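Local coordinates for protein 7beta-hydroxysteroid dehydrogenase (Collinsella aerofaciens, PDB 5FYD) that reduces the 7-oxo group of bile acids such as 7-oxolithocholate to the 7beta-hydroxyl with NADPH, yielding ursodeoxycholate, at residues A78-G82 with L83-F87; A110-V114 with N115-F119; I210-P214 with E215-D219. One frame throughout, in Å; residues are numbered along the deposited sequence.

From the N terminus onward, the three contacts follow one another in series, and none nests within or crosses another. Contact 1 closes the short turn that takes helix 72-80 into strand 85-90, a central strand of the parallel Rossmann sheet. Contact 2 comes next, inside helix 105-132, where the turns widen locally. Contact 3 closes the loop after helix 202-208, at the N-cap of helix 214-224. The three do not touch, and contacts 2 and 3 lie on opposite sides of the chain's centre. Still, T80 of contact 1 hydrogen-bonds Y126 on the helix of contact 2, and F87 meets F222 on the helix of contact 3.

Contact 1: A78-G82 with L83-F87; sequences AATEG and LDMGF
L83 folds its side chain back against T80 at a type II turn running from T80 to L83. The backbone closes it: L83 N donates to T80 O at 3.0 Å, and a water bridges T80 O to L83 O. At the positive phi of G82 (87°), a side chain would run into the carbonyl oxygen of E81. With CG placed beside its own backbone N (chi1 -57°), L83 lays CB 3.3 Å from T80 O and carries CD1 across to T80 CA at 3.7 Å. M85 comes to the same threonine from the start of the strand. Its chain bends at both chi2 and chi3, near -58° each, which curls M85 SD back to 4.0 Å from T80 CB. The hydroxyl of T80 hydrogen-bonds Y126 OH. D84 points away from the turn and forms a salt bridge with R135. L83 and M85 both pack on W10 of strand 10-14, L83 and T80 also on V36 of strand 34-39, and A79 on V63 of strand 60-64, which seats the helix-to-strand turn against three neighbouring strands.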
# COMPACT_ATOMS: atom_id res chain seq x y z
N ALA A 78 -10.13 28.00 -11.59
CA ALA A 78 -10.60 29.20 -10.88
C ALA A 78 -9.55 29.67 -9.88
O ALA A 78 -9.31 30.88 -9.77
CB ALA A 78 -11.95 28.95 -10.20
N ALA A 79 -8.89 28.72 -9.21
CA ALA A 79 -7.83 29.02 -8.24
C ALA A 79 -6.60 29.68 -8.85
O ALA A 79 -5.97 30.55 -8.21
CB ALA A 79 -7.41 27.77 -7.47
N THR A 80 -6.24 29.30 -10.07
CA THR A 80 -5.05 29.89 -10.70
C THR A 80 -5.29 31.09 -11.61
O THR A 80 -4.34 31.68 -12.10
CB THR A 80 -4.24 28.83 -11.49
OG1 THR A 80 -4.99 28.41 -12.63
CG2 THR A 80 -3.93 27.66 -10.60
N GLU A 81 -6.54 31.46 -11.86
CA GLU A 81 -6.84 32.56 -12.77
C GLU A 81 -6.14 33.83 -12.26
O GLU A 81 -6.17 34.10 -11.09
CB GLU A 81 -8.35 32.81 -12.84
CG GLU A 81 -8.77 33.89 -13.83
CD GLU A 81 -10.26 34.18 -13.78
OE1 GLU A 81 -10.95 33.65 -12.89
OE2 GLU A 81 -10.74 34.96 -14.63
N GLY A 82 -5.45 34.53 -13.16
CA GLY A 82 -4.71 35.74 -12.82
C GLY A 82 -3.28 35.54 -12.33
O GLY A 82 -2.52 36.54 -12.24
N LEU A 83 -2.89 34.31 -12.03
CA LEU A 83 -1.50 33.98 -11.71
C LEU A 83 -0.65 33.89 -12.97
O LEU A 83 -1.12 33.42 -14.01
CB LEU A 83 -1.38 32.66 -10.94
CG LEU A 83 -2.15 32.49 -9.64
CD1 LEU A 83 -1.93 31.10 -9.08
CD2 LEU A 83 -1.81 33.54 -8.59
N ASP A 84 0.59 34.35 -12.89
CA ASP A 84 1.54 34.10 -13.96
C ASP A 84 2.03 32.65 -13.81
O ASP A 84 2.70 32.33 -12.82
CB ASP A 84 2.73 35.04 -13.95
CG ASP A 84 3.65 34.77 -15.11
OD1 ASP A 84 3.29 35.16 -16.23
OD2 ASP A 84 4.70 34.11 -14.93
N MET A 85 1.63 31.80 -14.75
CA MET A 85 1.89 30.35 -14.66
C MET A 85 3.15 30.00 -15.45
O MET A 85 3.32 30.41 -16.61
CB MET A 85 0.70 29.55 -15.20
CG MET A 85 -0.61 29.78 -14.46
SD MET A 85 -0.52 29.40 -12.71
CE MET A 85 -0.01 27.68 -12.69
N GLY A 86 4.03 29.24 -14.81
CA GLY A 86 5.25 28.74 -15.48
C GLY A 86 5.38 27.23 -15.61
O GLY A 86 6.13 26.75 -16.46
N PHE A 87 4.66 26.48 -14.77
CA PHE A 87 4.89 25.04 -14.68
C PHE A 87 3.63 24.30 -14.31
O PHE A 87 2.83 24.80 -13.52
CB PHE A 87 5.95 24.74 -13.62
CG PHE A 87 6.28 23.29 -13.48
CD1 PHE A 87 7.15 22.68 -14.39
CD2 PHE A 87 5.76 22.53 -12.45
CE1 PHE A 87 7.45 21.33 -14.28
CE2 PHE A 87 6.08 21.19 -12.32
CZ PHE A 87 6.93 20.59 -13.23
O HOH W 1 -3.62 32.71 -15.15

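Contact 2: A110-V114 with N115-F119; sequences AMINV and NVVTF
M111 through N113 offer their carbonyls to N115 through T118 along one helix of the SDR Rossmann fold, which widens here into a pi-type bulge. The backbone bonds record the change of pitch. N115 N reaches M111 O four residues back at 2.9 Å, in ordinary alpha-helical fashion. I112 O then serves two donors: V117 N, five residues on, in a nearly straight bond of 2.8 Å, and V116 N from above the carbonyl plane with a more bent N-H...O angle of 139°. T118 N keeps the wider spacing, meeting N113 O in the carbonyl plane. The short axes of 110-114 and 115-119 differ in direction by 44°. V114 O is taken up by the hydroxyl of Y90.

Among the polar side chains, N115 turns CG beside its backbone N (chi1 -57°), and its ND2 hydrogen-bonds L94 O. The side chain lies near K160, and its position is consistent with the asparagine of the catalytic tetrad in classical SDRs, where the same helix is kinked. V114 CG1 packs 3.7 Å from N115 OD1. Truncating N115 to an alanine is likely to leave L94 O without its amide partner and to open a gap beside that methyl. N113 ND2 bonds S68 O, while its OD1 runs alongside V117. The T118 hydroxyl hydrogen-bonds the backbone O of F67, an NADP-binding residue.

Packing makes up the rest. The chains of M111 and I112 lie against Q155 of helix 154-173, V116 leans on F162, and F119 sets its ring edge-to-face with Y90. Across the bulge, the CG2 methyls of I112 and V117 meet at 3.7 Å.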
# COMPACT_ATOMS: atom_id res chain seq x y z
N ALA A 110 -14.30 6.61 -12.10
CA ALA A 110 -13.41 7.35 -11.22
C ALA A 110 -11.99 7.33 -11.79
O ALA A 110 -11.31 8.34 -11.84
CB ALA A 110 -13.42 6.79 -9.81
N MET A 111 -11.56 6.15 -12.23
CA MET A 111 -10.20 6.01 -12.80
C MET A 111 -10.05 6.79 -14.10
O MET A 111 -9.06 7.48 -14.31
CB MET A 111 -9.83 4.55 -12.98
CG MET A 111 -9.53 3.86 -11.64
SD MET A 111 -8.94 2.17 -11.79
CE MET A 111 -10.43 1.30 -12.21
N ILE A 112 -11.03 6.67 -14.99
CA ILE A 112 -11.04 7.51 -16.18
C ILE A 112 -10.91 9.01 -15.84
O ILE A 112 -10.18 9.78 -16.51
CB ILE A 112 -12.31 7.26 -17.02
CG1 ILE A 112 -12.17 5.95 -17.77
CG2 ILE A 112 -12.58 8.43 -17.97
CD1 ILE A 112 -13.48 5.44 -18.34
N ASN A 113 -11.65 9.43 -14.83
CA ASN A 113 -11.61 10.83 -14.43
C ASN A 113 -10.23 11.26 -13.95
O ASN A 113 -9.73 12.31 -14.35
CB ASN A 113 -12.66 11.10 -13.38
CG ASN A 113 -14.03 11.21 -13.98
OD1 ASN A 113 -14.17 11.27 -15.20
ND2 ASN A 113 -15.03 11.27 -13.14
N VAL A 114 -9.60 10.45 -13.13
CA VAL A 114 -8.27 10.81 -12.61
C VAL A 114 -7.20 10.73 -13.70
O VAL A 114 -6.42 11.68 -13.89
CB VAL A 114 -7.84 9.92 -11.40
CG1 VAL A 114 -6.45 10.33 -10.92
CG2 VAL A 114 -8.83 10.04 -10.26
N ASN A 115 -7.16 9.63 -14.44
CA ASN A 115 -6.01 9.35 -15.29
C ASN A 115 -6.15 9.92 -16.70
O ASN A 115 -5.14 10.08 -17.41
CB ASN A 115 -5.75 7.84 -15.36
CG ASN A 115 -5.53 7.22 -13.99
OD1 ASN A 115 -4.90 7.81 -13.11
ND2 ASN A 115 -6.04 6.03 -13.81
N VAL A 116 -7.38 10.19 -17.12
CA VAL A 116 -7.67 10.65 -18.49
C VAL A 116 -8.34 12.02 -18.55
O VAL A 116 -7.82 12.94 -19.20
CB VAL A 116 -8.51 9.60 -19.25
CG1 VAL A 116 -8.81 10.07 -20.67
CG2 VAL A 116 -7.75 8.27 -19.29
N VAL A 117 -9.53 12.15 -17.95
CA VAL A 117 -10.32 13.36 -18.14
C VAL A 117 -9.78 14.59 -17.41
O VAL A 117 -9.55 15.64 -18.05
CB VAL A 117 -11.81 13.13 -17.80
CG1 VAL A 117 -12.61 14.43 -17.92
CG2 VAL A 117 -12.38 12.02 -18.68
N THR A 118 -9.62 14.50 -16.09
CA THR A 118 -9.02 15.60 -15.34
C THR A 118 -7.62 15.88 -15.83
O THR A 118 -7.25 17.03 -15.99
CB THR A 118 -9.00 15.33 -13.83
OG1 THR A 118 -10.35 15.07 -13.38
CG2 THR A 118 -8.43 16.54 -13.07
N PHE A 119 -6.86 14.82 -16.10
CA PHE A 119 -5.55 14.94 -16.73
C PHE A 119 -5.60 15.82 -17.98
O PHE A 119 -4.89 16.83 -18.06
CB PHE A 119 -4.99 13.57 -17.10
CG PHE A 119 -3.89 13.65 -18.10
CD1 PHE A 119 -2.67 14.25 -17.78
CD2 PHE A 119 -4.07 13.19 -19.40
CE1 PHE A 119 -1.66 14.33 -18.70
CE2 PHE A 119 -3.05 13.28 -20.33
CZ PHE A 119 -1.84 13.86 -19.99

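Contact 3: I210-P214 with E215-D219; sequences IALTP and EECVD
T213 holds the first turn of the helix by two acceptors. With its hydroxyl set between backbone N and carbonyl carbon (chi1 71°), T213 OG1 accepts E216 N at 3.1 Å with an angle of 157°. The T213 carbonyl O receives C217 N at 3.2 Å and, weakly, E216 N as well. One residue on, P214 O accepts V218 N in a nearly straight bond of 3.0 Å.

The inner side is closely packed. C217 swings its sulfur beside its own backbone N (chi1 -64°), back toward the incoming loop. There C217 SG lies against the flank of L212, 3.8 Å from L212 CB and 3.9 Å from L212 CD1, while A233 covers both residues. P214 packs on A23 of helix 19-30 and comes close to G19, an NADP-binding residue at the start of that helix; V218 rests on F24 and K27 of the same helix.

The outer side is looser. E215 and E216 are exposed: E215, touching E26 of helix 19-30, carries an extended chain whose end leads off the turn, and E216, deposited in two conformations, is not firmly placed.

A threonine N-cap followed directly by a proline in the first turn is a classic helix start, and here it launches helix 214-224 beside the cofactor-binding helix of the Rossmann fold.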
# COMPACT_ATOMS: atom_id res chain seq x y z
N ILE A 210 15.93 -1.86 -6.83
CA ILE A 210 15.24 -1.31 -8.00
C ILE A 210 14.18 -0.23 -7.69
O ILE A 210 13.44 0.16 -8.60
CB ILE A 210 14.64 -2.44 -8.88
CG1 ILE A 210 13.58 -3.26 -8.12
CG2 ILE A 210 15.75 -3.36 -9.38
CD1 ILE A 210 12.17 -2.72 -8.20
N ALA A 211 14.09 0.24 -6.44
CA ALA A 211 13.22 1.39 -6.12
C ALA A 211 14.01 2.68 -6.11
O ALA A 211 15.13 2.75 -5.59
CB ALA A 211 12.53 1.20 -4.78
N LEU A 212 13.42 3.73 -6.69
CA LEU A 212 14.01 5.05 -6.69
C LEU A 212 13.29 5.89 -5.66
O LEU A 212 12.15 5.63 -5.35
CB LEU A 212 13.85 5.71 -8.07
CG LEU A 212 14.40 4.92 -9.26
CD1 LEU A 212 13.98 5.61 -10.55
CD2 LEU A 212 15.92 4.79 -9.18
N THR A 213 13.96 6.90 -5.13
CA THR A 213 13.29 7.88 -4.27
C THR A 213 12.53 8.88 -5.13
O THR A 213 12.91 9.14 -6.28
CB THR A 213 14.25 8.65 -3.37
OG1 THR A 213 15.05 9.56 -4.14
CG2 THR A 213 15.14 7.68 -2.56
N PRO A 214 11.46 9.46 -4.57
CA PRO A 214 10.74 10.49 -5.32
C PRO A 214 11.67 11.63 -5.78
O PRO A 214 11.56 12.12 -6.92
CB PRO A 214 9.71 11.00 -4.32
CG PRO A 214 9.50 9.87 -3.36
CD PRO A 214 10.80 9.12 -3.30
N GLU A 215 12.59 12.04 -4.91
CA GLU A 215 13.52 13.11 -5.24
C GLU A 215 14.41 12.81 -6.43
O GLU A 215 14.65 13.70 -7.24
CB GLU A 215 14.39 13.49 -4.04
CG GLU A 215 13.62 14.36 -3.07
CD GLU A 215 14.39 14.71 -1.82
OE1 GLU A 215 15.65 14.64 -1.81
OE2 GLU A 215 13.72 15.08 -0.83
N GLU A 216 14.91 11.58 -6.54
CA GLU A 216 15.78 11.22 -7.66
C GLU A 216 15.01 11.19 -8.98
O GLU A 216 15.54 11.57 -10.03
CB GLU A 216 16.51 9.90 -7.38
CG GLU A 216 17.71 10.12 -6.46
CD GLU A 216 17.79 9.12 -5.34
OE1 GLU A 216 17.38 7.96 -5.56
OE2 GLU A 216 18.25 9.51 -4.24
N CYS A 217 13.73 10.78 -8.92
CA CYS A 217 12.86 10.82 -10.10
C CYS A 217 12.65 12.26 -10.58
O CYS A 217 12.79 12.56 -11.77
CB CYS A 217 11.49 10.24 -9.81
SG CYS A 217 11.57 8.48 -9.41
N VAL A 218 12.29 13.14 -9.64
CA VAL A 218 12.11 14.55 -9.97
C VAL A 218 13.40 15.22 -10.43
O VAL A 218 13.39 16.02 -11.38
CB VAL A 218 11.45 15.29 -8.80
CG1 VAL A 218 11.42 16.79 -9.03
CG2 VAL A 218 10.03 14.77 -8.61
N ASP A 219 14.52 14.91 -9.78
CA ASP A 219 15.81 15.43 -10.22
C ASP A 219 16.12 15.03 -11.67
O ASP A 219 16.50 15.89 -12.48
CB ASP A 219 16.94 14.99 -9.29
CG ASP A 219 16.99 15.82 -8.00
OD1 ASP A 219 16.36 16.90 -7.95
OD2 ASP A 219 17.68 15.38 -7.05